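Local coordinates for methyltransferase domain-containing protein (Pyrococcus horikoshii, PDB 1VE3) that binds S-adenosylmethionine and probably acts as a methyltransferase that passes the methyl group to a substrate not yet identified, at residues K34-R39 with F104-F109; D111-F116 with F138-T143; F207-E212 with T222-K227. All coordinates share one frame; numbering follows the deposited sequence.

All three contacts reach one seven-stranded sheet, interactions 1 and 2 by joining a loop to a strand. Strand 104-110 of interaction 1 pairs with strand 136-143 of interaction 2, Val107 O lying 2.9 Å from Ile139 N, a probable hydrogen bond. Strand 136-143 pairs with strand 219-226 of interaction 3, Phe138 O lying 2.7 Å from Tyr224 N. Interactions 1 and 3 lie about 12 Å apart at their centres; Tyr35 meets Ala211 through its hydroxyl and Val223 through its ring. Interaction 2 forms part of the S-adenosylmethionine pocket. At the nearest atoms, the side chain of Ile108 is about 7 Å from the ligand, that of Phe207 about 12 Å from that of Ala94, which binds it.

Interaction 1 (K34-R39 with F104-F109); sequences KYMKKR and FDYVIF
Tyr35 meets Tyr106 through its backbone: its carbonyl O lies at the edge of the Tyr106 ring, near the ring plane and 3.7 Å from CE2, and also accepts a hydrogen bond from Lys137. The Tyr35 ring itself leads away from strand 104-110, and its hydroxyl is bonded to Glu213. Met36, a selenomethionine, carries most of the apolar contact. Its side chain and that of Tyr106 overlap head to tail, bringing Met36 CG within 3.6 Å of Tyr106 CE2. The bend at the last torsion of Met36 (chi3 78°) then lays CE over the ring face, offset toward the rim, in a CH-pi contact 4.0 Å from the centroid of the Tyr106 ring. Met36 SE stands above the face at a longer 5.0 Å from that centroid, a Met-aromatic contact. Leu56, Phe61 and Val42 also touch the Met36 side chain. At Lys38 it is again the backbone that matters: its O accepts a 2.6 Å hydrogen bond from Tyr106 OH, which arrives in the carbonyl plane on a lone pair (C=O...O angle 137°). A phenylalanine in place of Tyr106 would probably keep the packing on Met36 but leave Lys38 O without this donor and the loop less firmly tied to the sheet. The contact thus joins the loop between helix 19-34 and strand 41-45 to the parallel part of a Rossmann-like sheet. One tyrosine serves both needs: its ring face packs on the selenomethionine, while the hydroxyl of this buried residue gives its proton to a backbone oxygen.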
loop_
_atom_site.group_PDB
_atom_site.type_symbol
_atom_site.label_atom_id
_atom_site.label_comp_id
_atom_site.label_asym_id
_atom_site.label_seq_id
_atom_site.Cartn_x
_atom_site.Cartn_y
_atom_site.Cartn_z
ATOM N N LYS A 34 3.453 -9.695 16.701
ATOM C CA LYS A 34 3.810 -9.443 18.086
ATOM C C LYS A 34 2.905 -10.240 19.019
ATOM O O LYS A 34 3.250 -10.473 20.177
ATOM C CB LYS A 34 3.686 -7.949 18.393
ATOM C CG LYS A 34 4.009 -7.559 19.827
ATOM C CD LYS A 34 4.000 -6.045 19.978
ATOM C CE LYS A 34 4.286 -5.621 21.404
ATOM N NZ LYS A 34 4.382 -4.137 21.535
ATOM N N TYR A 35 1.755 -10.668 18.508
ATOM C CA TYR A 35 0.807 -11.420 19.320
ATOM C C TYR A 35 0.415 -12.762 18.715
ATOM O O TYR A 35 -0.474 -13.444 19.219
ATOM C CB TYR A 35 -0.440 -10.568 19.564
ATOM C CG TYR A 35 -0.150 -9.282 20.305
ATOM C CD1 TYR A 35 0.328 -9.305 21.611
ATOM C CD2 TYR A 35 -0.350 -8.045 19.699
ATOM C CE1 TYR A 35 0.600 -8.125 22.299
ATOM C CE2 TYR A 35 -0.082 -6.861 20.378
ATOM C CZ TYR A 35 0.392 -6.910 21.677
ATOM O OH TYR A 35 0.652 -5.740 22.355
HETATM N N MSE A 36 1.083 -13.140 17.633
HETATM C CA MSE A 36 0.795 -14.409 16.976
HETATM C C MSE A 36 2.080 -15.200 16.790
HETATM O O MSE A 36 2.347 -15.740 15.714
HETATM C CB MSE A 36 0.126 -14.165 15.621
HETATM C CG MSE A 36 -1.255 -13.527 15.719
HETATM SE SE MSE A 36 -2.078 -13.169 13.995
HETATM C CE MSE A 36 -2.668 -14.945 13.548
ATOM N N LYS A 37 2.879 -15.260 17.849
ATOM C CA LYS A 37 4.141 -15.981 17.808
ATOM C C LYS A 37 3.914 -17.469 17.569
ATOM O O LYS A 37 4.586 -18.075 16.735
ATOM C CB LYS A 37 4.914 -15.751 19.108
ATOM C CG LYS A 37 5.376 -14.309 19.292
ATOM C CD LYS A 37 6.146 -14.129 20.592
ATOM C CE LYS A 37 6.771 -12.743 20.693
ATOM N NZ LYS A 37 5.763 -11.644 20.641
ATOM N N LYS A 38 2.961 -18.058 18.285
ATOM C CA LYS A 38 2.667 -19.477 18.107
ATOM C C LYS A 38 1.740 -19.693 16.916
ATOM O O LYS A 38 0.633 -19.155 16.874
ATOM C CB LYS A 38 2.015 -20.058 19.364
ATOM C CG LYS A 38 1.739 -21.553 19.267
ATOM C CD LYS A 38 1.252 -22.130 20.586
ATOM C CE LYS A 38 1.247 -23.656 20.546
ATOM N NZ LYS A 38 0.840 -24.280 21.840
ATOM N N ARG A 39 2.191 -20.483 15.948
ATOM C CA ARG A 39 1.388 -20.758 14.766
ATOM C C ARG A 39 0.196 -21.607 15.164
ATOM O O ARG A 39 0.216 -22.257 16.210
ATOM C CB ARG A 39 2.212 -21.497 13.703
ATOM C CG ARG A 39 3.563 -20.858 13.405
ATOM C CD ARG A 39 3.428 -19.386 13.071
ATOM N NE ARG A 39 4.728 -18.732 12.952
ATOM C CZ ARG A 39 4.900 -17.418 12.849
ATOM N NH1 ARG A 39 3.853 -16.606 12.849
ATOM N NH2 ARG A 39 6.120 -16.912 12.755
ATOM N N PHE A 104 -10.786 -22.796 16.428
ATOM C CA PHE A 104 -9.623 -21.970 16.101
ATOM C C PHE A 104 -8.699 -21.532 17.228
ATOM O O PHE A 104 -9.094 -21.454 18.390
ATOM C CB PHE A 104 -10.100 -20.731 15.338
ATOM C CG PHE A 104 -10.858 -21.056 14.083
ATOM C CD1 PHE A 104 -10.183 -21.307 12.890
ATOM C CD2 PHE A 104 -12.248 -21.155 14.104
ATOM C CE1 PHE A 104 -10.883 -21.656 11.730
ATOM C CE2 PHE A 104 -12.960 -21.504 12.948
ATOM C CZ PHE A 104 -12.271 -21.754 11.760
ATOM N N ASP A 105 -7.453 -21.256 16.855
ATOM C CA ASP A 105 -6.437 -20.776 17.786
ATOM C C ASP A 105 -6.435 -19.253 17.694
ATOM O O ASP A 105 -6.058 -18.561 18.640
ATOM C CB ASP A 105 -5.053 -21.292 17.395
ATOM C CG ASP A 105 -4.912 -22.787 17.576
ATOM O OD1 ASP A 105 -4.988 -23.260 18.739
ATOM O OD2 ASP A 105 -4.724 -23.483 16.547
ATOM N N TYR A 106 -6.848 -18.750 16.531
ATOM C CA TYR A 106 -6.915 -17.315 16.267
ATOM C C TYR A 106 -8.090 -16.986 15.363
ATOM O O TYR A 106 -8.506 -17.787 14.529
ATOM C CB TYR A 106 -5.661 -16.798 15.552
ATOM C CG TYR A 106 -4.357 -16.942 16.285
ATOM C CD1 TYR A 106 -3.544 -18.051 16.079
ATOM C CD2 TYR A 106 -3.914 -15.949 17.157
ATOM C CE1 TYR A 106 -2.318 -18.170 16.719
ATOM C CE2 TYR A 106 -2.689 -16.054 17.803
ATOM C CZ TYR A 106 -1.894 -17.171 17.577
ATOM O OH TYR A 106 -0.674 -17.290 18.207
ATOM N N VAL A 107 -8.605 -15.779 15.540
ATOM C CA VAL A 107 -9.696 -15.257 14.745
ATOM C C VAL A 107 -9.354 -13.790 14.580
ATOM O O VAL A 107 -9.274 -13.062 15.566
ATOM C CB VAL A 107 -11.047 -15.377 15.478
ATOM C CG1 VAL A 107 -12.110 -14.594 14.734
ATOM C CG2 VAL A 107 -11.448 -16.839 15.588
ATOM N N ILE A 108 -9.111 -13.361 13.345
ATOM C CA ILE A 108 -8.792 -11.960 13.093
ATOM C C ILE A 108 -10.007 -11.307 12.461
ATOM O O ILE A 108 -10.719 -11.925 11.662
ATOM C CB ILE A 108 -7.551 -11.802 12.183
ATOM C CG1 ILE A 108 -7.825 -12.385 10.793
ATOM C CG2 ILE A 108 -6.367 -12.504 12.825
ATOM C CD1 ILE A 108 -6.666 -12.215 9.813
ATOM N N PHE A 109 -10.235 -10.053 12.835
ATOM C CA PHE A 109 -11.394 -9.281 12.396
ATOM C C PHE A 109 -10.876 -7.860 12.147
ATOM O O PHE A 109 -10.681 -7.069 13.084
ATOM C CB PHE A 109 -12.431 -9.338 13.532
ATOM C CG PHE A 109 -13.766 -8.751 13.197
ATOM C CD1 PHE A 109 -14.439 -9.115 12.037
ATOM C CD2 PHE A 109 -14.389 -7.885 14.089
ATOM C CE1 PHE A 109 -15.712 -8.627 11.769
ATOM C CE2 PHE A 109 -15.667 -7.388 13.833
ATOM C CZ PHE A 109 -16.330 -7.762 12.671
#

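Interaction 2 (D111-F116 with F138-T143); sequences DSIVHF and FIMYFT. With SAM (S-adenosylmethionine), chain C.
Asp111 N donates a 3.0 Å hydrogen bond to Tyr141 O, tilted from the carbonyl plane and somewhat bent (N-H...O 144°), where the chain leaves strand 104-110 beside strand 136-143 of the Rossmann-like methyltransferase sheet. Asp111 has a left-handed backbone conformation (phi 39°), and a short 3-10 turn follows at 113-115. Tyr141 O has a second partner in a water, which donates to it and accepts from Ser112 N at 2.7 Å, bridging the loop to the strand. The side chains of Asp111 and Tyr141 run side by side in the same direction. The carboxylate stands at the ring edge, its plane almost perpendicular to the ring, with Asp111 OD1 3.1 Å from Tyr141 CE2; OD2 forms a salt bridge with Arg24, which binds S-adenosylmethionine. Farther along, Ile113 packs against the strand. Its CG1 sits between the backbone N and the carbonyl carbon (chi1 59°), which directs CD1 to within 3.4 Å of Phe142 CB. Its CG2 presses on Met140 CE at 3.3 Å, tighter than ordinary van der Waals contact. The loop also lines the ligand pocket, from Asp111 before the turn to Phe116 after it: His115 lays a ring face over C8 of the adenine, Phe116 CZ comes within 3.6 Å of adenine C5, and Asp111 O lies 3.0 Å from CE, the methyl carbon of S-adenosylmethionine.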
loop_
_atom_site.group_PDB
_atom_site.type_symbol
_atom_site.label_atom_id
_atom_site.label_comp_id
_atom_site.label_asym_id
_atom_site.label_seq_id
_atom_site.Cartn_x
_atom_site.Cartn_y
_atom_site.Cartn_z
ATOM N N ASP A 111 -10.966 -4.029 10.076
ATOM C CA ASP A 111 -11.726 -2.981 9.385
ATOM C C ASP A 111 -13.108 -3.424 8.911
ATOM O O ASP A 111 -13.431 -3.240 7.741
ATOM C CB ASP A 111 -10.951 -2.487 8.149
ATOM C CG ASP A 111 -9.714 -1.673 8.494
ATOM O OD1 ASP A 111 -9.831 -0.720 9.294
ATOM O OD2 ASP A 111 -8.622 -1.971 7.941
ATOM N N SER A 112 -13.937 -3.980 9.787
ATOM C CA SER A 112 -15.249 -4.434 9.330
ATOM C C SER A 112 -16.468 -4.044 10.153
ATOM O O SER A 112 -17.593 -4.276 9.712
ATOM C CB SER A 112 -15.254 -5.961 9.178
ATOM O OG SER A 112 -14.268 -6.389 8.260
ATOM N N ILE A 113 -16.264 -3.454 11.328
ATOM C CA ILE A 113 -17.383 -3.105 12.186
ATOM C C ILE A 113 -18.420 -2.142 11.613
ATOM O O ILE A 113 -19.563 -2.152 12.072
ATOM C CB ILE A 113 -16.912 -2.555 13.556
ATOM C CG1 ILE A 113 -16.046 -1.315 13.364
ATOM C CG2 ILE A 113 -16.168 -3.641 14.325
ATOM C CD1 ILE A 113 -15.687 -0.630 14.681
ATOM N N VAL A 114 -18.052 -1.323 10.623
ATOM C CA VAL A 114 -19.033 -0.395 10.052
ATOM C C VAL A 114 -20.218 -1.155 9.488
ATOM O O VAL A 114 -21.277 -0.584 9.269
ATOM C CB VAL A 114 -18.444 0.512 8.915
ATOM C CG1 VAL A 114 -17.367 1.424 9.481
ATOM C CG2 VAL A 114 -17.887 -0.336 7.769
ATOM N N HIS A 115 -20.035 -2.454 9.268
ATOM C CA HIS A 115 -21.083 -3.309 8.715
ATOM C C HIS A 115 -22.043 -3.875 9.756
ATOM O O HIS A 115 -23.053 -4.474 9.404
ATOM C CB HIS A 115 -20.457 -4.489 7.965
ATOM C CG HIS A 115 -19.952 -4.148 6.600
ATOM N ND1 HIS A 115 -20.774 -4.096 5.495
ATOM C CD2 HIS A 115 -18.711 -3.832 6.161
ATOM C CE1 HIS A 115 -20.061 -3.762 4.433
ATOM N NE2 HIS A 115 -18.806 -3.596 4.810
ATOM N N PHE A 116 -21.745 -3.680 11.033
ATOM C CA PHE A 116 -22.596 -4.252 12.061
ATOM C C PHE A 116 -23.224 -3.264 13.044
ATOM O O PHE A 116 -22.541 -2.414 13.615
ATOM C CB PHE A 116 -21.793 -5.292 12.854
ATOM C CG PHE A 116 -21.174 -6.373 12.001
ATOM C CD1 PHE A 116 -21.795 -7.614 11.856
ATOM C CD2 PHE A 116 -19.974 -6.146 11.335
ATOM C CE1 PHE A 116 -21.222 -8.615 11.057
ATOM C CE2 PHE A 116 -19.397 -7.138 10.536
ATOM C CZ PHE A 116 -20.022 -8.374 10.397
ATOM N N PHE A 138 -8.564 -13.662 20.039
ATOM C CA PHE A 138 -9.411 -12.884 19.141
ATOM C C PHE A 138 -8.656 -11.580 18.921
ATOM O O PHE A 138 -8.404 -10.850 19.870
ATOM C CB PHE A 138 -10.758 -12.573 19.806
ATOM C CG PHE A 138 -11.673 -11.698 18.975
ATOM C CD1 PHE A 138 -12.503 -10.765 19.589
ATOM C CD2 PHE A 138 -11.725 -11.824 17.588
ATOM C CE1 PHE A 138 -13.373 -9.967 18.834
ATOM C CE2 PHE A 138 -12.588 -11.037 16.827
ATOM C CZ PHE A 138 -13.414 -10.105 17.451
ATOM N N ILE A 139 -8.290 -11.288 17.678
ATOM C CA ILE A 139 -7.556 -10.063 17.383
ATOM C C ILE A 139 -8.306 -9.184 16.389
ATOM O O ILE A 139 -8.465 -9.559 15.224
ATOM C CB ILE A 139 -6.161 -10.391 16.804
ATOM C CG1 ILE A 139 -5.335 -11.140 17.851
ATOM C CG2 ILE A 139 -5.457 -9.108 16.369
ATOM C CD1 ILE A 139 -3.993 -11.626 17.340
HETATM N N MSE A 140 -8.768 -8.018 16.836
HETATM C CA MSE A 140 -9.482 -7.134 15.927
HETATM C C MSE A 140 -8.885 -5.732 15.821
HETATM O O MSE A 140 -8.250 -5.221 16.745
HETATM C CB MSE A 140 -10.991 -7.075 16.274
HETATM C CG MSE A 140 -11.456 -6.080 17.333
HETATM SE SE MSE A 140 -13.438 -5.848 17.315
HETATM C CE MSE A 140 -13.534 -4.269 16.233
ATOM N N TYR A 141 -9.064 -5.136 14.652
ATOM C CA TYR A 141 -8.572 -3.799 14.386
ATOM C C TYR A 141 -9.771 -3.005 13.917
ATOM O O TYR A 141 -10.500 -3.436 13.021
ATOM C CB TYR A 141 -7.505 -3.821 13.290
ATOM C CG TYR A 141 -7.123 -2.438 12.811
ATOM C CD1 TYR A 141 -6.278 -1.620 13.563
ATOM C CD2 TYR A 141 -7.626 -1.939 11.615
ATOM C CE1 TYR A 141 -5.948 -0.336 13.124
ATOM C CE2 TYR A 141 -7.304 -0.663 11.170
ATOM C CZ TYR A 141 -6.468 0.132 11.924
ATOM O OH TYR A 141 -6.172 1.404 11.477
ATOM N N PHE A 142 -9.994 -1.856 14.537
ATOM C CA PHE A 142 -11.127 -1.030 14.160
ATOM C C PHE A 142 -10.795 0.430 14.344
ATOM O O PHE A 142 -9.810 0.788 14.998
ATOM C CB PHE A 142 -12.373 -1.382 14.992
ATOM C CG PHE A 142 -12.247 -1.051 16.458
ATOM C CD1 PHE A 142 -11.492 -1.857 17.310
ATOM C CD2 PHE A 142 -12.859 0.082 16.981
ATOM C CE1 PHE A 142 -11.347 -1.537 18.663
ATOM C CE2 PHE A 142 -12.720 0.410 18.328
ATOM C CZ PHE A 142 -11.962 -0.400 19.171
ATOM N N THR A 143 -11.633 1.274 13.765
ATOM C CA THR A 143 -11.437 2.703 13.857
ATOM C C THR A 143 -12.572 3.303 14.670
ATOM O O THR A 143 -13.737 2.966 14.464
ATOM C CB THR A 143 -11.403 3.331 12.445
ATOM O OG1 THR A 143 -10.297 2.778 11.724
ATOM C CG2 THR A 143 -11.250 4.847 12.518
HETATM N N SAM C . -10.978 -7.964 6.656
HETATM C CA SAM C . -11.066 -7.287 5.330
HETATM C C SAM C . -9.755 -6.559 5.043
HETATM O O SAM C . -9.319 -6.571 3.885
HETATM O OXT SAM C . -9.218 -5.986 6.042
HETATM C CB SAM C . -12.180 -6.292 5.393
HETATM C CG SAM C . -12.755 -5.977 4.102
HETATM S SD SAM C . -14.122 -4.751 4.152
HETATM C CE SAM C . -13.458 -3.335 4.768
HETATM C "C5'" SAM C . -15.366 -5.490 5.221
HETATM C "C4'" SAM C . -15.974 -6.917 4.775
HETATM O "O4'" SAM C . -16.957 -7.357 5.774
HETATM C "C3'" SAM C . -16.803 -6.858 3.501
HETATM O "O3'" SAM C . -15.882 -7.673 2.620
HETATM C "C2'" SAM C . -18.047 -7.664 3.647
HETATM O "O2'" SAM C . -18.543 -8.524 2.668
HETATM C "C1'" SAM C . -17.794 -8.260 5.082
HETATM N N9 SAM C . -19.038 -8.497 5.824
HETATM C C8 SAM C . -20.127 -7.678 6.120
HETATM N N7 SAM C . -21.061 -8.272 6.823
HETATM C C5 SAM C . -20.590 -9.535 7.007
HETATM C C6 SAM C . -21.102 -10.724 7.689
HETATM N N6 SAM C . -22.286 -10.737 8.323
HETATM N N1 SAM C . -20.334 -11.909 7.687
HETATM C C2 SAM C . -19.120 -11.935 7.049
HETATM N N3 SAM C . -18.554 -10.889 6.387
HETATM C C4 SAM C . -19.333 -9.705 6.396
HETATM O O HOH W 1 -13.297 -4.850 12.274
#

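Interaction 3 (F207-E212 with T222-K227); sequences FTKEAE and TVYNPK
Glu210 carries CG opposite its backbone N (chi1 -175°) and runs on extended, while Asn225 turns CG opposite its carbonyl carbon (chi1 -63°); these torsions bring the carboxylate and the amide together, with the two chains nearly perpendicular. Asn225 ND2 gives Glu210 OE1 a nearly straight 2.9 Å hydrogen bond, with the oxygen in the amide plane and its anti lone pair in use. Glu210 OE2 is left for a salt bridge with Lys137. The strands form an antiparallel hairpin interrupted by a classic beta bulge: Glu210 N binds Val223 O at 2.7 Å, and Ala211 N binds the same oxygen weakly at 3.3 Å. Past the bulge, Glu212 and Thr222 lie side by side, and Thr222 OG1 donates to the anti lone pair of Glu212 OE2 at 2.9 Å. Glu212 OE1 takes the two charges of Lys209, NZ at 2.7 Å from OE1, and Lys196. On the same face, Lys209 CB rests 3.5 Å from Tyr224 CE1. At the other end Phe207 CB packs 3.6 Å from Tyr224 CB, the two rings meeting obliquely. This hairpin ends the sheet as in class I methyltransferases, strand 219-226 inserted between strand 136-143 and the outermost strand 207-215. Phe207 stacks on Phe138 and reaches helix 118-131 at Val128, whereas Tyr224 is covered by Glu200 and Ala203 of helix 196-203.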
loop_
_atom_site.group_PDB
_atom_site.type_symbol
_atom_site.label_atom_id
_atom_site.label_comp_id
_atom_site.label_asym_id
_atom_site.label_seq_id
_atom_site.Cartn_x
_atom_site.Cartn_y
_atom_site.Cartn_z
ATOM N N PHE A 207 -15.040 -11.481 26.334
ATOM C CA PHE A 207 -13.588 -11.607 26.434
ATOM C C PHE A 207 -12.928 -10.738 27.490
ATOM O O PHE A 207 -13.533 -9.801 28.011
ATOM C CB PHE A 207 -12.907 -11.238 25.111
ATOM C CG PHE A 207 -13.600 -11.740 23.880
ATOM C CD1 PHE A 207 -14.575 -10.969 23.255
ATOM C CD2 PHE A 207 -13.234 -12.954 23.308
ATOM C CE1 PHE A 207 -15.172 -11.400 22.068
ATOM C CE2 PHE A 207 -13.821 -13.393 22.132
ATOM C CZ PHE A 207 -14.790 -12.621 21.508
ATOM N N THR A 208 -11.676 -11.063 27.793
ATOM C CA THR A 208 -10.854 -10.286 28.700
ATOM C C THR A 208 -9.757 -9.809 27.747
ATOM O O THR A 208 -9.357 -10.548 26.844
ATOM C CB THR A 208 -10.244 -11.164 29.808
ATOM O OG1 THR A 208 -9.462 -12.229 29.233
ATOM C CG2 THR A 208 -11.352 -11.778 30.639
ATOM N N LYS A 209 -9.285 -8.577 27.895
ATOM C CA LYS A 209 -8.258 -8.134 26.962
ATOM C C LYS A 209 -6.831 -8.449 27.375
ATOM O O LYS A 209 -6.401 -8.186 28.506
ATOM C CB LYS A 209 -8.393 -6.636 26.652
ATOM C CG LYS A 209 -8.136 -5.705 27.792
ATOM C CD LYS A 209 -7.825 -4.303 27.269
ATOM C CE LYS A 209 -8.942 -3.758 26.384
ATOM N NZ LYS A 209 -8.710 -2.332 26.010
ATOM N N GLU A 210 -6.114 -9.042 26.426
ATOM C CA GLU A 210 -4.716 -9.421 26.590
ATOM C C GLU A 210 -3.820 -8.200 26.371
ATOM O O GLU A 210 -2.957 -7.905 27.189
ATOM C CB GLU A 210 -4.346 -10.518 25.579
ATOM C CG GLU A 210 -2.941 -11.090 25.742
ATOM C CD GLU A 210 -2.631 -12.193 24.737
ATOM O OE1 GLU A 210 -3.480 -13.084 24.551
ATOM O OE2 GLU A 210 -1.534 -12.179 24.136
ATOM N N ALA A 211 -4.039 -7.487 25.267
ATOM C CA ALA A 211 -3.240 -6.309 24.944
ATOM C C ALA A 211 -4.010 -5.333 24.055
ATOM O O ALA A 211 -5.092 -5.650 23.563
ATOM C CB ALA A 211 -1.957 -6.735 24.248
ATOM N N GLU A 212 -3.437 -4.151 23.846
ATOM C CA GLU A 212 -4.066 -3.138 23.012
ATOM C C GLU A 212 -3.023 -2.177 22.456
ATOM O O GLU A 212 -2.203 -1.641 23.200
ATOM C CB GLU A 212 -5.104 -2.370 23.821
ATOM C CG GLU A 212 -6.019 -1.510 22.979
ATOM C CD GLU A 212 -7.331 -1.222 23.678
ATOM O OE1 GLU A 212 -7.339 -0.443 24.656
ATOM O OE2 GLU A 212 -8.359 -1.793 23.249
ATOM N N THR A 222 -6.689 -4.680 19.072
ATOM C CA THR A 222 -6.930 -5.269 20.387
ATOM C C THR A 222 -6.798 -6.785 20.393
ATOM O O THR A 222 -7.243 -7.458 19.468
ATOM C CB THR A 222 -8.335 -4.911 20.903
ATOM O OG1 THR A 222 -8.483 -3.487 20.941
ATOM C CG2 THR A 222 -8.531 -5.468 22.306
ATOM N N VAL A 223 -6.180 -7.320 21.443
ATOM C CA VAL A 223 -6.008 -8.761 21.575
ATOM C C VAL A 223 -6.896 -9.257 22.719
ATOM O O VAL A 223 -6.750 -8.831 23.862
ATOM C CB VAL A 223 -4.528 -9.122 21.849
ATOM C CG1 VAL A 223 -4.371 -10.631 21.972
ATOM C CG2 VAL A 223 -3.655 -8.608 20.699
ATOM N N TYR A 224 -7.816 -10.161 22.401
ATOM C CA TYR A 224 -8.753 -10.693 23.387
ATOM C C TYR A 224 -8.628 -12.195 23.626
ATOM O O TYR A 224 -8.254 -12.949 22.733
ATOM C CB TYR A 224 -10.198 -10.396 22.948
ATOM C CG TYR A 224 -10.638 -8.956 23.113
ATOM C CD1 TYR A 224 -10.785 -8.394 24.378
ATOM C CD2 TYR A 224 -10.925 -8.163 22.006
ATOM C CE1 TYR A 224 -11.208 -7.082 24.540
ATOM C CE2 TYR A 224 -11.354 -6.846 22.153
ATOM C CZ TYR A 224 -11.492 -6.314 23.423
ATOM O OH TYR A 224 -11.918 -5.016 23.583
ATOM N N ASN A 225 -8.958 -12.617 24.843
ATOM C CA ASN A 225 -8.937 -14.028 25.209
ATOM C C ASN A 225 -10.377 -14.366 25.591
ATOM O O ASN A 225 -11.016 -13.620 26.331
ATOM C CB ASN A 225 -8.013 -14.260 26.404
ATOM C CG ASN A 225 -6.569 -13.907 26.103
ATOM O OD1 ASN A 225 -5.813 -13.539 26.997
ATOM N ND2 ASN A 225 -6.177 -14.028 24.836
ATOM N N PRO A 226 -10.902 -15.492 25.087
ATOM C CA PRO A 226 -12.269 -15.936 25.367
ATOM C C PRO A 226 -12.502 -16.373 26.808
ATOM O O PRO A 226 -11.584 -16.841 27.479
ATOM C CB PRO A 226 -12.458 -17.086 24.384
ATOM C CG PRO A 226 -11.093 -17.679 24.321
ATOM C CD PRO A 226 -10.213 -16.459 24.211
ATOM N N LYS A 227 -13.735 -16.208 27.276
ATOM C CA LYS A 227 -14.104 -16.603 28.628
ATOM C C LYS A 227 -14.810 -17.955 28.579
ATOM O O LYS A 227 -15.135 -18.411 27.460
ATOM C CB LYS A 227 -15.043 -15.575 29.256
ATOM C CG LYS A 227 -14.456 -14.189 29.397
ATOM C CD LYS A 227 -15.368 -13.325 30.247
ATOM C CE LYS A 227 -14.821 -11.920 30.392
ATOM N NZ LYS A 227 -15.563 -11.180 31.439
ATOM O OXT LYS A 227 -15.038 -18.530 29.667
HETATM O O HOH W 2 -10.355 -14.807 30.030
#